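Local structure of CD180 antigen (Mus musculus, 3T6Q) at residues Ile566-Leu569 with Glu570-Lys573; Leu543-Leu546 with Ser547-Thr551. The protein is a Toll-like receptor relative of B cells that may cooperate with MD-1 and TLR4 in the innate response to bacterial lipopolysaccharide, leading to NF-kappa-B activation. All coordinates share one frame; numbering follows the deposited sequence.

Interaction 1 (Ile566-Leu569 with Glu570-Lys573); sequences IYFL and EWYK
Phe568 O receives the N-H of Tyr572 at 2.8 Å, the shortest hydrogen bond between 566-569 and 570-573. It is one rung of the i to i+4 ladder of helix 566-574, in the C-terminal LRRCT cap of the solenoid. The next shortest rung runs from Glu570 N to Ile566 O at 2.9 Å. Trp571 N donates to Tyr567 O at 3.1 Å. The last rung, Lys573 N to Leu569 O, is weak.

On the buried side, Phe568, Trp571 and Tyr572 form an aromatic cluster. The planes of Phe568 and the six-membered ring of Trp571 are nearly parallel, 19° apart. They are slid so far that they barely overlap. Contact is made where Phe568 CE2 meets Trp571 CE3 at 3.8 Å. Tyr572 lies alongside Phe568 and points the same way, but its ring is turned 68° to it. Phe568 CZ approaches the edge of the tyrosine ring and meets Tyr572 CD2 at 3.8 Å. All three side chains hold CG anti to the backbone N (chi1 174° in Phe568). This carries the rings outward from the same side of the helix, where Phe568 meets both others.

On the exposed side, Glu570 runs beside Ile566. Its chain is extended beyond CG, and Glu570 OE2 comes to 3.8 Å from Ile566 CG2. Ile566 CD1 in turn sits over one face of the Tyr567 ring, toward its rim.

Leu543 and Leu546 of helix 543-547 pack on Trp571, whose NE1 donates a hydrogen bond to Ser547 OG. Lys573 NZ hydrogen-bonds Val601 O. The aromatic side is thus held mainly by apolar contact, with the indole N-H satisfied by a hydroxyl and the charged side chains kept at the surface.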
loop_
_atom_site.group_PDB
_atom_site.type_symbol
_atom_site.label_atom_id
_atom_site.label_comp_id
_atom_site.label_asym_id
_atom_site.label_seq_id
_atom_site.Cartn_x
_atom_site.Cartn_y
_atom_site.Cartn_z
ATOM N N ILE A 566 -47.845 -45.673 -2.700
ATOM C CA ILE A 566 -46.910 -46.410 -3.617
ATOM C C ILE A 566 -46.969 -45.956 -5.049
ATOM O O ILE A 566 -45.930 -45.918 -5.671
ATOM C CB ILE A 566 -47.064 -47.965 -3.796
ATOM C CG1 ILE A 566 -48.313 -48.512 -3.182
ATOM C CG2 ILE A 566 -45.737 -48.697 -3.556
ATOM C CD1 ILE A 566 -49.499 -48.219 -4.039
ATOM N N TYR A 567 -48.161 -45.650 -5.565
ATOM C CA TYR A 567 -48.318 -45.217 -6.970
ATOM C C TYR A 567 -47.525 -43.944 -7.281
ATOM O O TYR A 567 -46.825 -43.863 -8.307
ATOM C CB TYR A 567 -49.787 -45.089 -7.366
ATOM C CG TYR A 567 -50.446 -46.449 -7.411
ATOM C CD1 TYR A 567 -50.039 -47.402 -8.352
ATOM C CD2 TYR A 567 -51.407 -46.808 -6.485
ATOM C CE1 TYR A 567 -50.604 -48.664 -8.384
ATOM C CE2 TYR A 567 -51.987 -48.067 -6.509
ATOM C CZ TYR A 567 -51.580 -48.990 -7.457
ATOM O OH TYR A 567 -52.152 -50.244 -7.485
ATOM N N PHE A 568 -47.581 -42.975 -6.376
ATOM C CA PHE A 568 -46.728 -41.813 -6.524
ATOM C C PHE A 568 -45.236 -42.154 -6.402
ATOM O O PHE A 568 -44.428 -41.654 -7.183
ATOM C CB PHE A 568 -47.112 -40.677 -5.542
ATOM C CG PHE A 568 -46.157 -39.515 -5.585
ATOM C CD1 PHE A 568 -45.301 -39.254 -4.535
ATOM C CD2 PHE A 568 -46.098 -38.706 -6.722
ATOM C CE1 PHE A 568 -44.400 -38.193 -4.594
ATOM C CE2 PHE A 568 -45.203 -37.653 -6.794
ATOM C CZ PHE A 568 -44.354 -37.394 -5.734
ATOM N N LEU A 569 -44.864 -42.951 -5.393
ATOM C CA LEU A 569 -43.470 -43.341 -5.175
ATOM C C LEU A 569 -42.826 -44.018 -6.400
ATOM O O LEU A 569 -41.696 -43.698 -6.767
ATOM C CB LEU A 569 -43.329 -44.227 -3.925
ATOM C CG LEU A 569 -43.704 -43.545 -2.604
ATOM C CD1 LEU A 569 -43.829 -44.559 -1.463
ATOM C CD2 LEU A 569 -42.709 -42.438 -2.264
ATOM N N GLU A 570 -43.559 -44.930 -7.019
ATOM C CA GLU A 570 -43.137 -45.592 -8.270
ATOM C C GLU A 570 -42.991 -44.566 -9.428
ATOM O O GLU A 570 -41.977 -44.551 -10.145
ATOM C CB GLU A 570 -44.143 -46.690 -8.634
ATOM C CG GLU A 570 -43.936 -47.964 -7.790
ATOM C CD GLU A 570 -45.027 -49.032 -7.954
ATOM O OE1 GLU A 570 -45.833 -48.962 -8.902
ATOM O OE2 GLU A 570 -45.082 -49.959 -7.116
ATOM N N TRP A 571 -43.993 -43.699 -9.562
ATOM C CA TRP A 571 -43.990 -42.617 -10.546
ATOM C C TRP A 571 -42.778 -41.754 -10.368
ATOM O O TRP A 571 -42.130 -41.378 -11.367
ATOM C CB TRP A 571 -45.285 -41.794 -10.452
ATOM C CG TRP A 571 -45.361 -40.622 -11.404
ATOM C CD1 TRP A 571 -46.000 -40.579 -12.631
ATOM C CD2 TRP A 571 -44.782 -39.279 -11.224
ATOM N NE1 TRP A 571 -45.854 -39.351 -13.211
ATOM C CE2 TRP A 571 -45.119 -38.528 -12.432
ATOM C CE3 TRP A 571 -44.017 -38.668 -10.248
ATOM C CZ2 TRP A 571 -44.729 -37.201 -12.615
ATOM C CZ3 TRP A 571 -43.612 -37.325 -10.447
ATOM C CH2 TRP A 571 -43.962 -36.620 -11.611
ATOM N N TYR A 572 -42.463 -41.416 -9.110
ATOM C CA TYR A 572 -41.342 -40.543 -8.763
ATOM C C TYR A 572 -40.029 -41.071 -9.327
ATOM O O TYR A 572 -39.236 -40.296 -9.892
ATOM C CB TYR A 572 -41.241 -40.377 -7.246
ATOM C CG TYR A 572 -40.278 -39.300 -6.755
ATOM C CD1 TYR A 572 -38.920 -39.588 -6.515
ATOM C CD2 TYR A 572 -40.723 -38.001 -6.513
ATOM C CE1 TYR A 572 -38.047 -38.609 -6.055
ATOM C CE2 TYR A 572 -39.867 -37.026 -6.017
ATOM C CZ TYR A 572 -38.528 -37.326 -5.807
ATOM O OH TYR A 572 -37.680 -36.347 -5.332
ATOM N N LYS A 573 -39.823 -42.382 -9.190
ATOM C CA LYS A 573 -38.623 -43.069 -9.666
ATOM C C LYS A 573 -38.551 -43.114 -11.185
ATOM O O LYS A 573 -37.468 -43.105 -11.748
ATOM C CB LYS A 573 -38.586 -44.513 -9.151
ATOM C CG LYS A 573 -38.562 -44.659 -7.639
ATOM C CD LYS A 573 -38.692 -46.126 -7.210
ATOM C CE LYS A 573 -37.353 -46.724 -6.798
ATOM N NZ LYS A 573 -36.768 -45.963 -5.651
#

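Interaction 2 (Leu543-Leu546 with Ser547-Thr551)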
loop_
_atom_site.group_PDB
_atom_site.type_symbol
_atom_site.label_atom_id
_atom_site.label_comp_id
_atom_site.label_asym_id
_atom_site.label_seq_id
_atom_site.Cartn_x
_atom_site.Cartn_y
_atom_site.Cartn_z
ATOM N N LEU A 543 -51.647 -38.573 -11.113
ATOM C CA LEU A 543 -50.335 -38.809 -11.716
ATOM C C LEU A 543 -50.305 -38.484 -13.218
ATOM O O LEU A 543 -49.287 -37.980 -13.709
ATOM C CB LEU A 543 -49.838 -40.235 -11.438
ATOM C CG LEU A 543 -49.689 -40.536 -9.936
ATOM C CD1 LEU A 543 -49.340 -42.034 -9.763
ATOM C CD2 LEU A 543 -48.605 -39.646 -9.333
ATOM N N PRO A 544 -51.413 -38.746 -13.942
ATOM C CA PRO A 544 -51.340 -38.346 -15.351
ATOM C C PRO A 544 -51.192 -36.830 -15.503
ATOM O O PRO A 544 -50.593 -36.363 -16.491
ATOM C CB PRO A 544 -52.664 -38.844 -15.935
ATOM C CG PRO A 544 -53.106 -39.938 -15.019
ATOM C CD PRO A 544 -52.639 -39.513 -13.651
ATOM N N ILE A 545 -51.722 -36.071 -14.545
ATOM C CA ILE A 545 -51.619 -34.610 -14.621
ATOM C C ILE A 545 -50.154 -34.206 -14.468
ATOM O O ILE A 545 -49.657 -33.395 -15.244
ATOM C CB ILE A 545 -52.524 -33.884 -13.604
ATOM C CG1 ILE A 545 -53.994 -34.210 -13.926
ATOM C CG2 ILE A 545 -52.246 -32.359 -13.626
ATOM C CD1 ILE A 545 -54.970 -33.897 -12.816
ATOM N N LEU A 546 -49.480 -34.757 -13.456
ATOM C CA LEU A 546 -48.031 -34.595 -13.285
ATOM C C LEU A 546 -47.189 -35.010 -14.512
ATOM O O LEU A 546 -46.248 -34.300 -14.875
ATOM C CB LEU A 546 -47.581 -35.371 -12.050
ATOM C CG LEU A 546 -48.163 -34.797 -10.745
ATOM C CD1 LEU A 546 -47.519 -35.491 -9.559
ATOM C CD2 LEU A 546 -47.897 -33.291 -10.667
ATOM N N SER A 547 -47.541 -36.147 -15.134
ATOM C CA SER A 547 -46.821 -36.651 -16.314
ATOM C C SER A 547 -46.847 -35.689 -17.495
ATOM O O SER A 547 -45.876 -35.620 -18.239
ATOM C CB SER A 547 -47.416 -37.999 -16.757
ATOM O OG SER A 547 -46.978 -39.000 -15.864
ATOM N N GLN A 548 -47.965 -34.985 -17.662
ATOM C CA GLN A 548 -48.157 -33.969 -18.710
ATOM C C GLN A 548 -47.204 -32.779 -18.629
ATOM O O GLN A 548 -47.005 -32.101 -19.634
ATOM C CB GLN A 548 -49.558 -33.381 -18.629
ATOM C CG GLN A 548 -50.663 -34.301 -19.077
ATOM C CD GLN A 548 -52.031 -33.816 -18.664
ATOM O OE1 GLN A 548 -52.255 -32.625 -18.393
ATOM N NE2 GLN A 548 -52.970 -34.741 -18.619
ATOM N N GLN A 549 -46.655 -32.495 -17.443
ATOM C CA GLN A 549 -45.856 -31.277 -17.237
ATOM C C GLN A 549 -44.376 -31.461 -17.509
ATOM O O GLN A 549 -43.884 -32.600 -17.568
ATOM C CB GLN A 549 -46.064 -30.709 -15.789
ATOM C CG GLN A 549 -47.520 -30.686 -15.323
ATOM C CD GLN A 549 -48.517 -30.166 -16.363
ATOM O OE1 GLN A 549 -49.714 -30.446 -16.277
ATOM N NE2 GLN A 549 -48.040 -29.381 -17.312
ATOM N N ARG A 550 -43.647 -30.349 -17.631
ATOM C CA ARG A 550 -42.219 -30.424 -17.888
ATOM C C ARG A 550 -41.372 -30.475 -16.604
ATOM O O ARG A 550 -40.384 -31.212 -16.527
ATOM C CB ARG A 550 -41.810 -29.264 -18.830
ATOM C CG ARG A 550 -40.409 -28.662 -18.670
ATOM C CD ARG A 550 -39.150 -29.347 -19.200
ATOM N NE ARG A 550 -39.268 -30.152 -20.395
ATOM C CZ ARG A 550 -38.331 -30.313 -21.347
ATOM N NH1 ARG A 550 -37.151 -29.689 -21.361
ATOM N NH2 ARG A 550 -38.606 -31.126 -22.333
ATOM N N THR A 551 -41.751 -29.704 -15.590
ATOM C CA THR A 551 -40.941 -29.627 -14.382
ATOM C C THR A 551 -41.881 -29.357 -13.206
ATOM O O THR A 551 -42.725 -28.446 -13.283
ATOM C CB THR A 551 -39.910 -28.471 -14.490
ATOM O OG1 THR A 551 -39.008 -28.759 -15.548
ATOM C CG2 THR A 551 -39.067 -28.336 -13.218
#
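Ile545 and Gln549 lie side by side and point the same way, where the short helix 543-547 of the last leucine-rich repeat, LRR 19, gives way to the loop before strand 551-553. The glutamine chain is bent at chi2 (-45°). It folds back and brings both CG and CD near the Ile545 carbonyl, with Gln549 CG 3.5 Å from Ile545 O. Gln548 takes a different course. It is extended beyond CG and runs back along the outside of the last turn, with Gln548 CG 3.3 Å from Pro544 O and its CD near Ile545 CA.

In Ser547, OG stands beside the residue's own backbone N (chi1 -76°). This places the hydroxyl on the side of the Leu543 carbonyl, and Ser547 CB rests 3.6 Å from Leu543 O. The hydroxyl accepts the indole N-H of Trp571 from helix 566-574. Ile545 turns instead to Ile517, Glu518 and Ser521 of the preceding repeat.

The backbone marks the helix running out. Ser547 N donates to Leu543 O at 2.9 Å, a regular i to i+4 hydrogen bond. Gln548 N is shared between Pro544 O at 3.2 Å and, weakly, Ile545 O. Gln549 N then reaches back just three residues, to Leu546 O at 3.2 Å, from 59° above the carbonyl plane.

In the fold
Interaction 1 lies within the LRRCT cap, and interaction 2 within the last repeat and the loop that follows it. Their centres are about 13 Å apart, and Trp571 joins them. Its hydrogen bond from NE1 to Ser547 OG is 2.9 Å long, while Trp571 CZ2 packs 3.4 Å from Leu546 CB. Both contacts are partly buried, each with one side turned inward. In interaction 1 that side is aromatic and faces helix 543-547 and strand 579-580. In interaction 2 it is aliphatic, and leucines meet the cap while Ile545 meets the preceding repeat. Regular i to i+4 bonding dominates 566-573, whereas 543-551 unwinds toward the strand.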